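Local coordinates for nidogen-1 (Mus musculus, PDB 1GL4), which binds laminin, collagen IV and perlecan in basement membranes and carries perlecan-binding residues in this G2 fragment, an EGF-like module followed by a beta-barrel, at residues A[98-103]-A[258-263]; A[181-186]-A[207-212]. All coordinates share one frame; numbering follows the deposited sequence.

Both interactions belong to the beta-barrel of the G2 fragment and lie on the same side of the chain's centre, their own centres about 11 Å apart. Along the chain the order is 98-103, 181-186, 207-212 and 258-263, so the hairpin pairing of interaction 2 falls between the two halves of interaction 1. Strands 182-195 and 248-261 are antiparallel neighbours, which brings the two contacts side by side: Leu103 CB lies 3.7 Å from Val183 CG2, and Val258 CG2 is 3.4 Å from Val183 O. Interaction 1 seats the turn after helix 96-99 against the barrel wall that interaction 2 continues across strands 182-195 and 198-210.

Interaction 1: A[98-103]-A[258-263]; sequences VGYSLL and VLYNKE
The short helix 96-99 and the turn after it pack against the end of strand 248-261 in the G2 beta-barrel, where Tyr260 meets Gly99 and Tyr100. With CG anti to the backbone N (chi1 175°), the Tyr260 ring is carried in toward the helix. Gly99 CA sits 3.6 Å from the centroid of the Tyr260 ring, almost on the ring normal, in a CH-pi contact.

Tyr260 also drives the CD2-CE2 edge of its ring at the face of Tyr100, a T-shaped pair with centroids 5.0 Å apart and planes at 77°. Tyr260 CD2 stands over the centre of the Tyr100 ring, 3.7 Å from Tyr100 CZ. Replacing Tyr100 with an alanine would probably leave the Tyr260 edge without its aromatic face and open a gap beside Lys262, whose CB lies 3.6 Å from Tyr100 OH. The Tyr260 hydroxyl is hydrogen-bonded to the carbonyl of Ile94, so the ring is held at its far end as well as by its face and edge. This is the barrel wall close to the perlecan-binding region: the next residue back, Leu259, pairs through its backbone with Arg268, a residue involved in perlecan binding.

Leu103 extends the apolar packing along the strand. The Leu103 CD2 methyl lies against the Leu259-Tyr260 peptide, 3.6 Å from Tyr260 N, and reaches 3.9 Å from Tyr260 CB. At the lower-numbered end of the strand segment Val258 turns its branched carbon to the backbone of Leu103, with Val258 CB 3.5 Å from Leu103 O.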
loop_
_atom_site.group_PDB
_atom_site.type_symbol
_atom_site.label_atom_id
_atom_site.label_comp_id
_atom_site.label_asym_id
_atom_site.label_seq_id
_atom_site.Cartn_x
_atom_site.Cartn_y
_atom_site.Cartn_z
ATOM N N VAL A 98 17.607 3.933 -11.737
ATOM C CA VAL A 98 16.600 2.878 -11.738
ATOM C C VAL A 98 15.215 3.400 -11.352
ATOM O O VAL A 98 14.203 2.757 -11.631
ATOM C CB VAL A 98 17.010 1.730 -10.771
ATOM C CG1 VAL A 98 16.743 2.136 -9.317
ATOM C CG2 VAL A 98 16.265 0.452 -11.126
ATOM N N GLY A 99 15.185 4.573 -10.726
ATOM C CA GLY A 99 13.936 5.177 -10.289
ATOM C C GLY A 99 12.805 5.250 -11.299
ATOM O O GLY A 99 11.679 4.850 -11.002
ATOM N N TYR A 100 13.081 5.768 -12.489
ATOM C CA TYR A 100 12.034 5.872 -13.492
ATOM C C TYR A 100 11.611 4.510 -14.040
ATOM O O TYR A 100 10.436 4.293 -14.322
ATOM C CB TYR A 100 12.480 6.795 -14.632
ATOM C CG TYR A 100 12.796 8.206 -14.176
ATOM C CD1 TYR A 100 14.103 8.588 -13.874
ATOM C CD2 TYR A 100 11.779 9.151 -14.020
ATOM C CE1 TYR A 100 14.391 9.876 -13.429
ATOM C CE2 TYR A 100 12.054 10.439 -13.573
ATOM C CZ TYR A 100 13.364 10.795 -13.282
ATOM O OH TYR A 100 13.644 12.069 -12.853
ATOM N N SER A 101 12.557 3.583 -14.164
ATOM C CA SER A 101 12.232 2.258 -14.686
ATOM C C SER A 101 11.433 1.371 -13.730
ATOM O O SER A 101 10.918 0.336 -14.141
ATOM C CB SER A 101 13.509 1.533 -15.126
ATOM O OG SER A 101 14.071 2.176 -16.261
ATOM N N LEU A 102 11.332 1.768 -12.463
ATOM C CA LEU A 102 10.564 0.995 -11.484
ATOM C C LEU A 102 9.132 1.535 -11.354
ATOM O O LEU A 102 8.294 0.947 -10.663
ATOM C CB LEU A 102 11.242 1.043 -10.110
ATOM C CG LEU A 102 12.657 0.464 -9.988
ATOM C CD1 LEU A 102 13.185 0.711 -8.586
ATOM C CD2 LEU A 102 12.640 -1.022 -10.302
ATOM N N LEU A 103 8.853 2.645 -12.033
ATOM C CA LEU A 103 7.530 3.272 -11.966
ATOM C C LEU A 103 6.326 2.369 -12.231
ATOM O O LEU A 103 5.290 2.509 -11.582
ATOM C CB LEU A 103 7.470 4.487 -12.901
ATOM C CG LEU A 103 8.154 5.757 -12.372
ATOM C CD1 LEU A 103 8.147 6.842 -13.438
ATOM C CD2 LEU A 103 7.431 6.237 -11.114
ATOM N N VAL A 258 1.656 6.699 -9.360
ATOM C CA VAL A 258 3.050 6.303 -9.185
ATOM C C VAL A 258 3.898 7.534 -9.493
ATOM O O VAL A 258 3.559 8.319 -10.379
ATOM C CB VAL A 258 3.449 5.120 -10.118
ATOM C CG1 VAL A 258 2.544 3.929 -9.862
ATOM C CG2 VAL A 258 3.377 5.543 -11.584
ATOM N N LEU A 259 4.991 7.710 -8.763
ATOM C CA LEU A 259 5.838 8.884 -8.974
ATOM C C LEU A 259 7.265 8.704 -8.482
ATOM O O LEU A 259 7.493 8.074 -7.459
ATOM C CB LEU A 259 5.210 10.093 -8.258
ATOM C CG LEU A 259 5.969 11.422 -8.120
ATOM C CD1 LEU A 259 4.985 12.512 -7.720
ATOM C CD2 LEU A 259 7.074 11.311 -7.070
ATOM N N TYR A 260 8.225 9.252 -9.219
ATOM C CA TYR A 260 9.616 9.190 -8.789
ATOM C C TYR A 260 10.169 10.604 -8.815
ATOM O O TYR A 260 10.100 11.284 -9.841
ATOM C CB TYR A 260 10.477 8.309 -9.699
ATOM C CG TYR A 260 11.943 8.351 -9.301
ATOM C CD1 TYR A 260 12.376 7.793 -8.094
ATOM C CD2 TYR A 260 12.882 9.032 -10.084
ATOM C CE1 TYR A 260 13.705 7.920 -7.671
ATOM C CE2 TYR A 260 14.206 9.166 -9.671
ATOM C CZ TYR A 260 14.610 8.609 -8.465
ATOM O OH TYR A 260 15.919 8.749 -8.062
ATOM N N ASN A 261 10.699 11.050 -7.682
ATOM C CA ASN A 261 11.270 12.384 -7.592
ATOM C C ASN A 261 12.789 12.293 -7.485
ATOM O O ASN A 261 13.334 11.739 -6.526
ATOM C CB ASN A 261 10.698 13.140 -6.389
ATOM C CG ASN A 261 11.267 14.541 -6.264
ATOM O OD1 ASN A 261 12.358 14.737 -5.728
ATOM N ND2 ASN A 261 10.542 15.521 -6.784
ATOM N N LYS A 262 13.456 12.834 -8.496
ATOM C CA LYS A 262 14.906 12.832 -8.582
ATOM C C LYS A 262 15.572 13.642 -7.466
ATOM O O LYS A 262 16.609 13.242 -6.937
ATOM C CB LYS A 262 15.321 13.389 -9.947
ATOM C CG LYS A 262 16.812 13.393 -10.202
ATOM C CD LYS A 262 17.117 14.008 -11.561
ATOM C CE LYS A 262 18.600 13.930 -11.887
ATOM N NZ LYS A 262 19.451 14.640 -10.888
ATOM N N GLU A 263 14.969 14.773 -7.108
ATOM C CA GLU A 263 15.521 15.641 -6.070
ATOM C C GLU A 263 15.669 14.967 -4.712
ATOM O O GLU A 263 16.715 15.078 -4.076
ATOM C CB GLU A 263 14.668 16.906 -5.922
ATOM C CG GLU A 263 14.804 17.888 -7.075
ATOM C CD GLU A 263 14.454 17.271 -8.415
ATOM O OE1 GLU A 263 13.319 16.763 -8.560
ATOM O OE2 GLU A 263 15.314 17.295 -9.322
#

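Interaction 2: A[181-186]-A[207-212]; sequences ASVHIE and YTVMEP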
loop_
_atom_site.group_PDB
_atom_site.type_symbol
_atom_site.label_atom_id
_atom_site.label_comp_id
_atom_site.label_asym_id
_atom_site.label_seq_id
_atom_site.Cartn_x
_atom_site.Cartn_y
_atom_site.Cartn_z
ATOM N N ALA A 181 10.377 10.675 -17.551
ATOM C CA ALA A 181 9.087 10.225 -18.054
ATOM C C ALA A 181 8.167 9.895 -16.879
ATOM O O ALA A 181 8.624 9.772 -15.737
ATOM C CB ALA A 181 9.277 8.995 -18.944
ATOM N N SER A 182 6.873 9.768 -17.155
ATOM C CA SER A 182 5.894 9.431 -16.125
ATOM C C SER A 182 5.112 8.197 -16.577
ATOM O O SER A 182 5.170 7.823 -17.750
ATOM C CB SER A 182 4.947 10.613 -15.885
ATOM O OG SER A 182 4.343 11.039 -17.095
ATOM N N VAL A 183 4.384 7.569 -15.654
ATOM C CA VAL A 183 3.615 6.360 -15.958
ATOM C C VAL A 183 2.178 6.409 -15.421
ATOM O O VAL A 183 1.926 6.946 -14.342
ATOM C CB VAL A 183 4.333 5.111 -15.362
ATOM C CG1 VAL A 183 3.431 3.898 -15.428
ATOM C CG2 VAL A 183 5.626 4.845 -16.120
ATOM N N HIS A 184 1.239 5.843 -16.175
ATOM C CA HIS A 184 -0.163 5.815 -15.758
ATOM C C HIS A 184 -0.765 4.410 -15.787
ATOM O O HIS A 184 -0.593 3.664 -16.754
ATOM C CB HIS A 184 -1.016 6.726 -16.642
ATOM C CG HIS A 184 -2.472 6.707 -16.288
ATOM N ND1 HIS A 184 -2.947 7.122 -15.060
ATOM C CD2 HIS A 184 -3.557 6.300 -16.990
ATOM C CE1 HIS A 184 -4.259 6.972 -15.022
ATOM N NE2 HIS A 184 -4.654 6.474 -16.181
ATOM N N ILE A 185 -1.485 4.075 -14.723
ATOM C CA ILE A 185 -2.135 2.778 -14.578
ATOM C C ILE A 185 -3.636 2.979 -14.320
ATOM O O ILE A 185 -4.031 3.704 -13.403
ATOM C CB ILE A 185 -1.488 1.989 -13.405
ATOM C CG1 ILE A 185 -0.046 1.614 -13.772
ATOM C CG2 ILE A 185 -2.301 0.737 -13.085
ATOM C CD1 ILE A 185 0.812 1.214 -12.583
ATOM N N GLU A 186 -4.462 2.343 -15.148
ATOM C CA GLU A 186 -5.923 2.429 -15.038
ATOM C C GLU A 186 -6.456 1.425 -14.009
ATOM O O GLU A 186 -5.767 0.481 -13.645
ATOM C CB GLU A 186 -6.565 2.111 -16.390
ATOM C CG GLU A 186 -6.339 3.144 -17.479
ATOM C CD GLU A 186 -7.426 4.193 -17.497
ATOM O OE1 GLU A 186 -7.565 4.932 -16.498
ATOM O OE2 GLU A 186 -8.152 4.272 -18.512
ATOM N N TYR A 207 0.090 -0.715 -19.081
ATOM C CA TYR A 207 0.404 0.550 -18.435
ATOM C C TYR A 207 0.867 1.510 -19.524
ATOM O O TYR A 207 1.352 1.084 -20.579
ATOM C CB TYR A 207 1.483 0.358 -17.359
ATOM C CG TYR A 207 2.792 -0.220 -17.853
ATOM C CD1 TYR A 207 3.840 0.610 -18.239
ATOM C CD2 TYR A 207 2.978 -1.601 -17.945
ATOM C CE1 TYR A 207 5.045 0.083 -18.705
ATOM C CE2 TYR A 207 4.178 -2.137 -18.417
ATOM C CZ TYR A 207 5.202 -1.291 -18.796
ATOM O OH TYR A 207 6.374 -1.807 -19.302
ATOM N N THR A 208 0.697 2.801 -19.282
ATOM C CA THR A 208 1.073 3.803 -20.269
ATOM C C THR A 208 2.271 4.629 -19.845
ATOM O O THR A 208 2.360 5.051 -18.695
ATOM C CB THR A 208 -0.095 4.764 -20.538
ATOM O OG1 THR A 208 -1.216 4.023 -21.027
ATOM C CG2 THR A 208 0.303 5.827 -21.575
ATOM N N VAL A 209 3.188 4.856 -20.785
ATOM C CA VAL A 209 4.379 5.663 -20.530
ATOM C C VAL A 209 4.274 7.006 -21.255
ATOM O O VAL A 209 4.149 7.053 -22.481
ATOM C CB VAL A 209 5.668 4.961 -21.019
ATOM C CG1 VAL A 209 6.870 5.866 -20.786
ATOM C CG2 VAL A 209 5.858 3.638 -20.289
ATOM N N MET A 210 4.311 8.093 -20.490
ATOM C CA MET A 210 4.252 9.437 -21.056
ATOM C C MET A 210 5.676 9.995 -21.118
ATOM O O MET A 210 6.399 9.992 -20.116
ATOM C CB MET A 210 3.372 10.342 -20.194
ATOM C CG MET A 210 1.916 9.909 -20.116
ATOM S SD MET A 210 0.926 11.036 -19.097
ATOM C CE MET A 210 0.565 12.337 -20.300
ATOM N N GLU A 211 6.073 10.464 -22.298
ATOM C CA GLU A 211 7.413 11.010 -22.521
ATOM C C GLU A 211 7.712 12.263 -21.689
ATOM O O GLU A 211 6.800 12.989 -21.301
ATOM C CB GLU A 211 7.600 11.310 -24.011
ATOM C CG GLU A 211 7.649 10.065 -24.891
ATOM C CD GLU A 211 8.961 9.301 -24.748
ATOM O OE1 GLU A 211 10.024 9.941 -24.880
ATOM O OE2 GLU A 211 8.934 8.070 -24.510
ATOM N N PRO A 212 9.006 12.526 -21.413
ATOM C CA PRO A 212 9.475 13.676 -20.627
ATOM C C PRO A 212 8.739 14.971 -20.939
ATOM O O PRO A 212 8.635 15.375 -22.096
ATOM C CB PRO A 212 10.956 13.752 -20.982
ATOM C CG PRO A 212 11.316 12.323 -21.150
ATOM C CD PRO A 212 10.151 11.774 -21.957
HETATM O O HOH W 1 5.933 13.012 -18.223
#
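Backbone hydrogen bonds dominate this antiparallel pairing of strands 182-195 and 198-210, a beta hairpin of the G2 barrel. Ser182 and Met210 form one hydrogen-bonded pair: Ser182 N gives a bond of 3.0 Å to Met210 O, and Met210 N returns one to Ser182 O, its donor tilted 30° from the carbonyl plane. His184 and Thr208 form the second, with His184 N 2.9 Å from Thr208 O, and Thr208 N bonded almost straight to His184 O (N-H...O 176°). Between them, Val183 and Val209 make a non-hydrogen-bonded pair, and Val183 CA adds a CA-H...O contact of 3.3 Å to Thr208 O.

Apolar contacts follow on the face that carries the valines. Val183 CG2 meets Val209 CG2 at 4.3 Å, while Val183 CG1, anti to the backbone N (chi1 169°), comes obliquely to the Tyr207 ring. Ile185 CG1 lies against Tyr207 CB at 4.1 Å. Ile177 also touches Val183, and the Tyr207 ring meets that of Tyr225. At the other end, Ala181 CB packs 4.2 Å from Pro212 CD.

The other face carries Ser182, His184, Thr208 and Met210, mostly polar. Ser182 OG reaches Met210 CB at 3.3 Å and is linked by a water to the carbonyl of Glu211. The His184 ring turns along its own strand, where NE2 gives a weak hydrogen bond to Glu186 OE1.

The pairing is therefore two-sided: its backbone bonds lie between a buried face of aliphatic and aromatic groups and a more exposed, mostly polar one, consistent with a barrel wall whose valine side faces inward.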